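Local structure of uncharacterized protein (Bacteroides cellulosilyticus, 5JVK) at residues M36-G40 with S52-A57; R102-V108 with A128-R134; W337-W343 with S370-Y376. The protein probably hydrolyses O-glycosidic bonds in carbohydrate chains, as an endo-acting member of glycoside hydrolase family 39. All blocks are in the same frame, centred on the assembly; numbering follows the deposited sequence.

Interaction 1: M36-G40 with S52-A57; sequences MRLTG and SGVANA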
loop_
_atom_site.group_PDB
_atom_site.type_symbol
_atom_site.label_atom_id
_atom_site.label_comp_id
_atom_site.label_asym_id
_atom_site.label_seq_id
_atom_site.Cartn_x
_atom_site.Cartn_y
_atom_site.Cartn_z
ATOM N N MET A 36 -0.991 -9.462 41.962
ATOM C CA MET A 36 -0.336 -8.857 40.800
ATOM C C MET A 36 -1.335 -8.028 39.987
ATOM O O MET A 36 -2.269 -8.580 39.401
ATOM C CB MET A 36 0.293 -9.936 39.912
ATOM C CG MET A 36 1.404 -10.724 40.586
ATOM S SD MET A 36 2.056 -12.046 39.544
ATOM C CE MET A 36 3.141 -12.901 40.686
ATOM N N ARG A 37 -1.137 -6.708 39.974
ATOM C CA ARG A 37 -1.957 -5.778 39.185
ATOM C C ARG A 37 -1.260 -5.434 37.867
ATOM O O ARG A 37 -0.056 -5.164 37.859
ATOM C CB ARG A 37 -2.198 -4.475 39.954
ATOM C CG ARG A 37 -3.114 -4.586 41.160
ATOM C CD ARG A 37 -3.443 -3.196 41.692
ATOM N NE ARG A 37 -4.054 -3.222 43.024
ATOM C CZ ARG A 37 -5.330 -3.519 43.293
ATOM N NH1 ARG A 37 -5.755 -3.498 44.556
ATOM N NH2 ARG A 37 -6.188 -3.841 42.324
ATOM N N LEU A 38 -2.022 -5.425 36.771
ATOM C CA LEU A 38 -1.522 -5.023 35.448
ATOM C C LEU A 38 -2.036 -3.624 35.106
ATOM O O LEU A 38 -3.223 -3.449 34.822
ATOM C CB LEU A 38 -1.969 -6.032 34.382
ATOM C CG LEU A 38 -1.606 -5.763 32.916
ATOM C CD1 LEU A 38 -0.109 -5.561 32.727
ATOM C CD2 LEU A 38 -2.106 -6.903 32.042
ATOM N N THR A 39 -1.142 -2.635 35.145
ATOM C CA THR A 39 -1.471 -1.253 34.780
ATOM C C THR A 39 -1.084 -1.002 33.319
ATOM O O THR A 39 -0.014 -1.433 32.873
ATOM C CB THR A 39 -0.740 -0.243 35.691
ATOM O OG1 THR A 39 -1.022 -0.541 37.063
ATOM C CG2 THR A 39 -1.181 1.195 35.396
ATOM N N GLY A 40 -1.960 -0.308 32.589
ATOM C CA GLY A 40 -1.741 0.036 31.181
ATOM C C GLY A 40 -1.941 1.519 30.923
ATOM O O GLY A 40 -2.912 2.106 31.403
ATOM N N SER A 52 -5.680 5.535 30.972
ATOM C CA SER A 52 -5.206 4.545 31.944
ATOM C C SER A 52 -6.262 3.509 32.288
ATOM O O SER A 52 -7.460 3.782 32.222
ATOM C CB SER A 52 -4.756 5.243 33.226
ATOM O OG SER A 52 -3.520 5.900 33.020
ATOM N N GLY A 53 -5.792 2.325 32.668
ATOM C CA GLY A 53 -6.658 1.231 33.109
ATOM C C GLY A 53 -5.888 0.213 33.928
ATOM O O GLY A 53 -4.669 0.091 33.780
ATOM N N VAL A 54 -6.602 -0.512 34.792
ATOM C CA VAL A 54 -6.002 -1.521 35.680
ATOM C C VAL A 54 -6.774 -2.844 35.587
ATOM O O VAL A 54 -7.993 -2.846 35.410
ATOM C CB VAL A 54 -5.975 -1.040 37.152
ATOM C CG1 VAL A 54 -5.149 -1.988 38.018
ATOM C CG2 VAL A 54 -5.427 0.383 37.247
ATOM N N ALA A 55 -6.048 -3.957 35.702
ATOM C CA ALA A 55 -6.637 -5.300 35.696
ATOM C C ALA A 55 -5.936 -6.204 36.716
ATOM O O ALA A 55 -4.705 -6.307 36.718
ATOM C CB ALA A 55 -6.549 -5.908 34.306
ATOM N N ASN A 56 -6.727 -6.858 37.568
ATOM C CA ASN A 56 -6.202 -7.786 38.581
ATOM C C ASN A 56 -5.884 -9.148 37.957
ATOM O O ASN A 56 -6.147 -9.368 36.773
ATOM C CB ASN A 56 -7.208 -7.952 39.730
ATOM C CG ASN A 56 -7.493 -6.649 40.450
ATOM O OD1 ASN A 56 -6.637 -5.767 40.535
ATOM N ND2 ASN A 56 -8.701 -6.524 40.980
ATOM N N ALA A 57 -5.317 -10.047 38.763
ATOM C CA ALA A 57 -4.925 -11.390 38.321
ATOM C C ALA A 57 -6.073 -12.140 37.640
ATOM O O ALA A 57 -7.152 -12.288 38.217
ATOM C CB ALA A 57 -4.399 -12.196 39.500
#
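Leu38 and Ala55 face each other as a hydrogen-bonded antiparallel pair, with Leu38 N giving its hydrogen to Ala55 O over 2.8 Å in a nearly straight bond (171°). The return bond, from Ala55 N to Leu38 O, is more bent. Two residues along, Gly40 and Gly53 repeat the pattern: Gly40 N reaches Gly53 O at 3.0 Å, and Gly53 N reaches Gly40 O at 3.2 Å. Between these two pairs lies Thr39 with Val54, a non-hydrogen-bonded pair whose CA atoms are 4.6 Å apart. Here the Val54 CA hydrogen points at Leu38 O, a weak supplement at 3.5 Å from carbon to oxygen. Beyond Leu38 the regular ladder ends, since Met36 O and Ala57 N, although 3.4 Å apart, meet at too poor an angle to bond.

Arg37 and Asn56 run side by side in the same direction. The arginine chain is extended from CG to NE and then turns at chi4 (-78°), which brings NH2 to 2.7 Å from Asn56 OD1, with the guanidinium and amide planes 56° apart. Both residues also touch a crystal neighbour, so the lattice may influence this pose.

In the next shell, Asn30 ND2 donates to both Met36 O and Ala55 O and so ties the two strands together where their own bonding stops. Leu38 and Ala55, both buried, rest against Leu61 of strand 60-65, whereas Val54 on the other face is exposed. The contact is one end of the hairpin formed by strands 37-44 and 50-55 in the N-terminal beta domain. Strand 50-55 is outermost in a five-stranded mixed sheet, and strand 37-44 is bonded on its far side to strand 69-78 through Ala78 and Thr76.

Interaction 2: R102-V108 with A128-R134; sequences RPLDMGV and AGFTRIR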
loop_
_atom_site.group_PDB
_atom_site.type_symbol
_atom_site.label_atom_id
_atom_site.label_comp_id
_atom_site.label_asym_id
_atom_site.label_seq_id
_atom_site.Cartn_x
_atom_site.Cartn_y
_atom_site.Cartn_z
ATOM N N ARG A 102 -14.312 2.679 0.661
ATOM C CA ARG A 102 -12.861 2.468 0.650
ATOM C C ARG A 102 -12.244 2.838 -0.703
ATOM O O ARG A 102 -12.862 2.600 -1.741
ATOM C CB ARG A 102 -12.517 1.019 0.953
ATOM C CG ARG A 102 -12.761 0.607 2.387
ATOM C CD ARG A 102 -12.332 -0.836 2.582
ATOM N NE ARG A 102 -13.194 -1.744 1.832
ATOM C CZ ARG A 102 -12.926 -3.022 1.568
ATOM N NH1 ARG A 102 -11.797 -3.602 1.983
ATOM N NH2 ARG A 102 -13.807 -3.732 0.868
ATOM N N PRO A 103 -11.021 3.414 -0.697
ATOM C CA PRO A 103 -10.325 3.698 -1.956
ATOM C C PRO A 103 -10.070 2.460 -2.815
ATOM O O PRO A 103 -9.389 1.530 -2.385
ATOM C CB PRO A 103 -9.003 4.316 -1.495
ATOM C CG PRO A 103 -9.334 4.950 -0.197
ATOM C CD PRO A 103 -10.318 4.021 0.452
ATOM N N LEU A 104 -10.623 2.477 -4.024
ATOM C CA LEU A 104 -10.487 1.395 -4.997
ATOM C C LEU A 104 -9.105 1.346 -5.656
ATOM O O LEU A 104 -8.779 0.352 -6.307
ATOM C CB LEU A 104 -11.567 1.512 -6.078
ATOM C CG LEU A 104 -13.023 1.420 -5.594
ATOM C CD1 LEU A 104 -13.991 1.796 -6.707
ATOM C CD2 LEU A 104 -13.342 0.028 -5.063
ATOM N N ASP A 105 -8.315 2.415 -5.500
ATOM C CA ASP A 105 -6.936 2.479 -6.011
ATOM C C ASP A 105 -5.843 2.184 -4.968
ATOM O O ASP A 105 -4.671 2.087 -5.330
ATOM C CB ASP A 105 -6.667 3.827 -6.715
ATOM C CG ASP A 105 -6.861 5.043 -5.805
ATOM O OD1 ASP A 105 -7.379 4.906 -4.675
ATOM O OD2 ASP A 105 -6.511 6.156 -6.243
ATOM N N MET A 106 -6.216 2.039 -3.695
ATOM C CA MET A 106 -5.252 1.690 -2.646
ATOM C C MET A 106 -5.049 0.183 -2.588
ATOM O O MET A 106 -5.987 -0.559 -2.305
ATOM C CB MET A 106 -5.700 2.201 -1.266
ATOM C CG MET A 106 -5.407 3.675 -1.025
ATOM S SD MET A 106 -5.702 4.241 0.665
ATOM C CE MET A 106 -4.524 3.262 1.597
ATOM N N GLY A 107 -3.821 -0.257 -2.856
ATOM C CA GLY A 107 -3.426 -1.656 -2.703
ATOM C C GLY A 107 -2.250 -1.785 -1.755
ATOM O O GLY A 107 -1.653 -0.782 -1.363
ATOM N N VAL A 108 -1.912 -3.021 -1.396
ATOM C CA VAL A 108 -0.741 -3.300 -0.561
ATOM C C VAL A 108 -0.141 -4.669 -0.900
ATOM O O VAL A 108 -0.868 -5.633 -1.125
ATOM C CB VAL A 108 -1.087 -3.207 0.946
ATOM C CG1 VAL A 108 -2.075 -4.291 1.370
ATOM C CG2 VAL A 108 0.177 -3.257 1.800
ATOM N N ALA A 128 -6.753 -0.939 7.572
ATOM C CA ALA A 128 -5.861 0.049 6.946
ATOM C C ALA A 128 -6.496 0.758 5.740
ATOM O O ALA A 128 -5.951 1.755 5.259
ATOM C CB ALA A 128 -4.552 -0.603 6.533
ATOM N N GLY A 129 -7.616 0.229 5.239
ATOM C CA GLY A 129 -8.405 0.869 4.182
ATOM C C GLY A 129 -8.165 0.345 2.776
ATOM O O GLY A 129 -8.751 0.856 1.827
ATOM N N PHE A 130 -7.324 -0.679 2.632
ATOM C CA PHE A 130 -6.968 -1.206 1.314
ATOM C C PHE A 130 -8.101 -2.031 0.699
ATOM O O PHE A 130 -8.829 -2.730 1.411
ATOM C CB PHE A 130 -5.705 -2.065 1.402
ATOM C CG PHE A 130 -4.485 -1.313 1.865
ATOM C CD1 PHE A 130 -3.821 -0.438 1.006
ATOM C CD2 PHE A 130 -3.989 -1.486 3.156
ATOM C CE1 PHE A 130 -2.695 0.255 1.428
ATOM C CE2 PHE A 130 -2.863 -0.799 3.584
ATOM C CZ PHE A 130 -2.212 0.073 2.719
ATOM N N THR A 131 -8.245 -1.925 -0.623
ATOM C CA THR A 131 -9.189 -2.736 -1.405
ATOM C C THR A 131 -8.510 -3.698 -2.388
ATOM O O THR A 131 -9.198 -4.434 -3.101
ATOM C CB THR A 131 -10.130 -1.838 -2.223
ATOM O OG1 THR A 131 -9.355 -1.022 -3.106
ATOM C CG2 THR A 131 -10.960 -0.964 -1.306
ATOM N N ARG A 132 -7.176 -3.679 -2.443
ATOM C CA ARG A 132 -6.411 -4.585 -3.297
ATOM C C ARG A 132 -5.215 -5.141 -2.538
ATOM O O ARG A 132 -4.683 -4.487 -1.640
ATOM C CB ARG A 132 -5.914 -3.857 -4.546
ATOM C CG ARG A 132 -7.010 -3.322 -5.450
ATOM C CD ARG A 132 -6.408 -2.572 -6.622
ATOM N NE ARG A 132 -7.418 -1.919 -7.458
ATOM C CZ ARG A 132 -8.174 -2.524 -8.376
ATOM N NH1 ARG A 132 -8.074 -3.833 -8.607
ATOM N NH2 ARG A 132 -9.050 -1.806 -9.073
ATOM N N ILE A 133 -4.806 -6.356 -2.899
ATOM C CA ILE A 133 -3.555 -6.934 -2.408
ATOM C C ILE A 133 -2.777 -7.560 -3.556
ATOM O O ILE A 133 -3.366 -8.019 -4.532
ATOM C CB ILE A 133 -3.762 -7.960 -1.265
ATOM C CG1 ILE A 133 -4.629 -9.157 -1.709
ATOM C CG2 ILE A 133 -4.340 -7.270 -0.035
ATOM C CD1 ILE A 133 -3.854 -10.364 -2.208
ATOM N N ARG A 134 -1.453 -7.552 -3.434
ATOM C CA ARG A 134 -0.563 -8.168 -4.409
ATOM C C ARG A 134 0.245 -9.255 -3.721
ATOM O O ARG A 134 0.773 -9.038 -2.629
ATOM C CB ARG A 134 0.375 -7.126 -5.017
ATOM C CG ARG A 134 1.343 -7.671 -6.060
ATOM C CD ARG A 134 2.095 -6.526 -6.705
ATOM N NE ARG A 134 3.052 -6.947 -7.733
ATOM C CZ ARG A 134 4.365 -7.128 -7.561
ATOM N NH1 ARG A 134 4.958 -6.961 -6.377
ATOM N NH2 ARG A 134 5.107 -7.492 -8.600
#
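Val108 stands over the face of the Phe130 ring, its CB 3.7 Å from the centroid and only 4° from the ring normal. The two side chains cross at about a right angle. With chi1 at 65°, Val108 CG1 sits between its own backbone N and carbonyl carbon, from where it meets both Phe130 CD2 and, more loosely, Ile133 CG2. Met106 also crosses Phe130 at roughly a right angle, and its CE methyl touches Phe130 CE1 at 3.5 Å. Helix 350-366 contributes Tyr361 to the same apolar cluster.

Arg102 and Thr131 slide past one another in opposite directions. Thr131 CG2 lies above one face of the guanidinium, towards its rim, and packs on Arg102 CB at 3.4 Å, while Thr131 OG1 turns to Pro103 O and donates to it over 2.7 Å. The charged end of Arg102 has its main partner in Asp99. Arg132, extended as far as NE, donates from NE to Leu104 O at 2.9 Å, although the oxygen is tilted 28° out of the guanidinium plane.

The backbones then pair as parallel strands, the first two of the barrel, joined through helix 118-127 in a beta-alpha-beta unit. Val108 N binds Arg132 O, and Arg134 N binds Val108 O at 3.1 Å. Gly129 leaves the helix through a Schellman motif.

Three carbonyls of the 102-108 segment thus receive donors from Thr131 and Arg132: Pro103 O, Leu104 O, and Met106 O, which takes Thr131 N at 3.1 Å. These three carbonyls of a largely buried, irregular entry are thereby met by side-chain as well as backbone donors.

Interaction 3: W337-W343 with S370-Y376; sequences WVTEIGW and SPGVFWY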
loop_
_atom_site.group_PDB
_atom_site.type_symbol
_atom_site.label_atom_id
_atom_site.label_comp_id
_atom_site.label_asym_id
_atom_site.label_seq_id
_atom_site.Cartn_x
_atom_site.Cartn_y
_atom_site.Cartn_z
ATOM N N TRP A 337 -0.272 0.183 -13.882
ATOM C CA TRP A 337 -0.433 -0.315 -12.518
ATOM C C TRP A 337 0.841 -0.086 -11.711
ATOM O O TRP A 337 1.902 -0.572 -12.085
ATOM C CB TRP A 337 -0.772 -1.803 -12.560
ATOM C CG TRP A 337 -2.091 -2.072 -13.208
ATOM C CD1 TRP A 337 -2.360 -2.088 -14.546
ATOM C CD2 TRP A 337 -3.332 -2.346 -12.546
ATOM N NE1 TRP A 337 -3.692 -2.361 -14.760
ATOM C CE2 TRP A 337 -4.310 -2.525 -13.549
ATOM C CE3 TRP A 337 -3.710 -2.464 -11.202
ATOM C CZ2 TRP A 337 -5.645 -2.817 -13.252
ATOM C CZ3 TRP A 337 -5.041 -2.752 -10.906
ATOM C CH2 TRP A 337 -5.991 -2.924 -11.928
ATOM N N VAL A 338 0.740 0.651 -10.606
ATOM C CA VAL A 338 1.897 0.900 -9.741
ATOM C C VAL A 338 1.976 -0.250 -8.734
ATOM O O VAL A 338 1.552 -0.127 -7.584
ATOM C CB VAL A 338 1.811 2.286 -9.063
ATOM C CG1 VAL A 338 3.075 2.582 -8.263
ATOM C CG2 VAL A 338 1.563 3.365 -10.113
ATOM N N THR A 339 2.518 -1.375 -9.192
ATOM C CA THR A 339 2.460 -2.633 -8.440
ATOM C C THR A 339 3.429 -2.718 -7.257
ATOM O O THR A 339 3.275 -3.590 -6.406
ATOM C CB THR A 339 2.645 -3.858 -9.362
ATOM O OG1 THR A 339 3.912 -3.789 -10.028
ATOM C CG2 THR A 339 1.520 -3.917 -10.392
ATOM N N GLU A 340 4.419 -1.827 -7.203
ATOM C CA GLU A 340 5.176 -1.582 -5.971
ATOM C C GLU A 340 5.566 -0.112 -5.856
ATOM O O GLU A 340 6.079 0.478 -6.806
ATOM C CB GLU A 340 6.456 -2.421 -5.896
ATOM C CG GLU A 340 6.264 -3.927 -5.790
ATOM C CD GLU A 340 7.570 -4.683 -5.596
ATOM O OE1 GLU A 340 8.606 -4.065 -5.256
ATOM O OE2 GLU A 340 7.565 -5.913 -5.800
ATOM N N ILE A 341 5.313 0.469 -4.690
ATOM C CA ILE A 341 5.940 1.726 -4.297
ATOM C C ILE A 341 6.011 1.733 -2.774
ATOM O O ILE A 341 5.096 1.245 -2.113
ATOM C CB ILE A 341 5.192 2.959 -4.859
ATOM C CG1 ILE A 341 5.966 4.247 -4.551
ATOM C CG2 ILE A 341 3.766 3.049 -4.324
ATOM C CD1 ILE A 341 5.449 5.463 -5.288
ATOM N N GLY A 342 7.100 2.251 -2.219
ATOM C CA GLY A 342 7.252 2.274 -0.775
ATOM C C GLY A 342 8.515 2.932 -0.271
ATOM O O GLY A 342 9.439 3.210 -1.034
ATOM N N TRP A 343 8.518 3.193 1.031
ATOM C CA TRP A 343 9.665 3.715 1.762
ATOM C C TRP A 343 9.871 2.820 2.980
ATOM O O TRP A 343 8.919 2.204 3.467
ATOM C CB TRP A 343 9.408 5.156 2.199
ATOM C CG TRP A 343 9.424 6.159 1.073
ATOM C CD1 TRP A 343 10.438 6.999 0.749
ATOM C CD2 TRP A 343 8.372 6.426 0.139
ATOM N NE1 TRP A 343 10.097 7.776 -0.325
ATOM C CE2 TRP A 343 8.832 7.445 -0.723
ATOM C CE3 TRP A 343 7.088 5.908 -0.050
ATOM C CZ2 TRP A 343 8.055 7.953 -1.766
ATOM C CZ3 TRP A 343 6.316 6.406 -1.086
ATOM C CH2 TRP A 343 6.802 7.423 -1.933
ATOM N N SER A 370 -3.504 5.728 -12.459
ATOM C CA SER A 370 -3.443 4.298 -12.146
ATOM C C SER A 370 -4.680 3.835 -11.369
ATOM O O SER A 370 -5.122 4.528 -10.448
ATOM C CB SER A 370 -2.188 3.992 -11.324
ATOM O OG SER A 370 -2.047 2.599 -11.104
ATOM N N PRO A 371 -5.241 2.657 -11.728
ATOM C CA PRO A 371 -6.322 2.065 -10.931
ATOM C C PRO A 371 -5.846 1.244 -9.723
ATOM O O PRO A 371 -6.681 0.728 -8.985
ATOM C CB PRO A 371 -7.032 1.160 -11.939
ATOM C CG PRO A 371 -5.948 0.721 -12.856
ATOM C CD PRO A 371 -4.977 1.868 -12.949
ATOM N N GLY A 372 -4.532 1.111 -9.530
ATOM C CA GLY A 372 -3.992 0.334 -8.418
ATOM C C GLY A 372 -2.566 0.720 -8.061
ATOM O O GLY A 372 -1.627 0.385 -8.783
ATOM N N VAL A 373 -2.419 1.429 -6.944
ATOM C CA VAL A 373 -1.120 1.793 -6.397
ATOM C C VAL A 373 -0.884 0.942 -5.155
ATOM O O VAL A 373 -1.539 1.142 -4.129
ATOM C CB VAL A 373 -1.063 3.297 -6.060
ATOM C CG1 VAL A 373 0.261 3.660 -5.396
ATOM C CG2 VAL A 373 -1.288 4.118 -7.325
ATOM N N PHE A 374 0.054 0.001 -5.262
ATOM C CA PHE A 374 0.281 -1.015 -4.234
ATOM C C PHE A 374 1.485 -0.672 -3.359
ATOM O O PHE A 374 2.617 -0.626 -3.846
ATOM C CB PHE A 374 0.491 -2.387 -4.878
ATOM C CG PHE A 374 -0.735 -2.944 -5.537
ATOM C CD1 PHE A 374 -1.453 -3.978 -4.945
ATOM C CD2 PHE A 374 -1.173 -2.444 -6.762
ATOM C CE1 PHE A 374 -2.580 -4.501 -5.559
ATOM C CE2 PHE A 374 -2.306 -2.956 -7.376
ATOM C CZ PHE A 374 -3.008 -3.990 -6.775
ATOM N N TRP A 375 1.238 -0.442 -2.071
ATOM C CA TRP A 375 2.309 -0.167 -1.122
ATOM C C TRP A 375 3.149 -1.416 -0.887
ATOM O O TRP A 375 2.597 -2.485 -0.616
ATOM C CB TRP A 375 1.750 0.316 0.218
ATOM C CG TRP A 375 2.813 0.549 1.252
ATOM C CD1 TRP A 375 3.282 -0.351 2.167
ATOM C CD2 TRP A 375 3.550 1.756 1.464
ATOM N NE1 TRP A 375 4.263 0.224 2.937
ATOM C CE2 TRP A 375 4.446 1.517 2.528
ATOM C CE3 TRP A 375 3.535 3.019 0.861
ATOM C CZ2 TRP A 375 5.316 2.497 3.006
ATOM C CZ3 TRP A 375 4.403 3.993 1.337
ATOM C CH2 TRP A 375 5.279 3.725 2.401
ATOM N N TYR A 376 4.471 -1.277 -0.990
ATOM C CA TYR A 376 5.396 -2.332 -0.587
ATOM C C TYR A 376 5.975 -1.974 0.785
ATOM O O TYR A 376 6.635 -0.945 0.900
ATOM C CB TYR A 376 6.535 -2.523 -1.597
ATOM C CG TYR A 376 7.328 -3.766 -1.277
ATOM C CD1 TYR A 376 6.929 -5.008 -1.765
ATOM C CD2 TYR A 376 8.438 -3.716 -0.429
ATOM C CE1 TYR A 376 7.629 -6.161 -1.445
ATOM C CE2 TYR A 376 9.146 -4.865 -0.104
ATOM C CZ TYR A 376 8.738 -6.084 -0.614
ATOM O OH TYR A 376 9.430 -7.229 -0.302
#
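Pro371 lies across one face of the Trp337 indole, with CG 3.6 Å from the centroid of the six-membered ring and 14° off its normal. At the edge of the same indole comes Phe374, whose CE2 is 4.1 Å from Trp337 CE3. Farther along, one face of Trp375 carries both Ile341 O and Gly342 CA, each offset towards the rim. Trp343 meets Trp375 rim to rim, CE3 to CZ3 at 3.6 Å, with the six-membered ring planes 29° apart.

These groups flank the seventh and eighth strands of a (beta/alpha)8 barrel, linked by helix 350-366 in a beta-alpha-beta unit. The pairing is parallel but interrupted by a beta bulge: Val338 bridges to Val373 and Ile341 to Trp375, so strand 335-341 holds one residue more between the bridges. Val338 is also the centre of an inverse gamma turn. Beyond the bulge, Ile341 N bonds to Phe374 O at 3.0 Å and Tyr376 N to Ile341 O at 2.8 Å.

Glu340 follows the turn. Its carboxylate runs beside the Tyr376 ring, the planes 23° apart, while OE1 is hydrogen-bonded to Tyr290 OH and OE2 pairs with Arg134; a glycerol is bound nearby. Its place near the end of the seventh strand is consistent with that of the nucleophile in clan GH-A enzymes.

At the other end, Ser370 OG, also hydrogen-bonded to Val336 O, accepts from Gly372 N in an ST turn and, weakly, from Val338 N. Phe374 N binds Val338 O at 2.8 Å almost linearly, and that same oxygen lies in the plane of the Phe374 ring, at its edge.

How the interactions relate
Along the chain the three contacts follow in series. Interaction 1 belongs to the N-terminal beta domain and stands apart, its centre 37 Å from that of interaction 2 and 42 Å from that of interaction 3. The other two share the closed eight-stranded barrel, with centres 10 Å apart. Interaction 2 joins its first two strands and interaction 3 its last two, and since strands 106-109 and 373-375 are neighbours, the barrel closes between them, with a probable hydrogen bond from Val373 N to Asp105 O. Inside, Arg134 of interaction 2 forms a salt bridge with Glu340 of interaction 3, so the two contacts together shape what is probably the active-site end of the barrel.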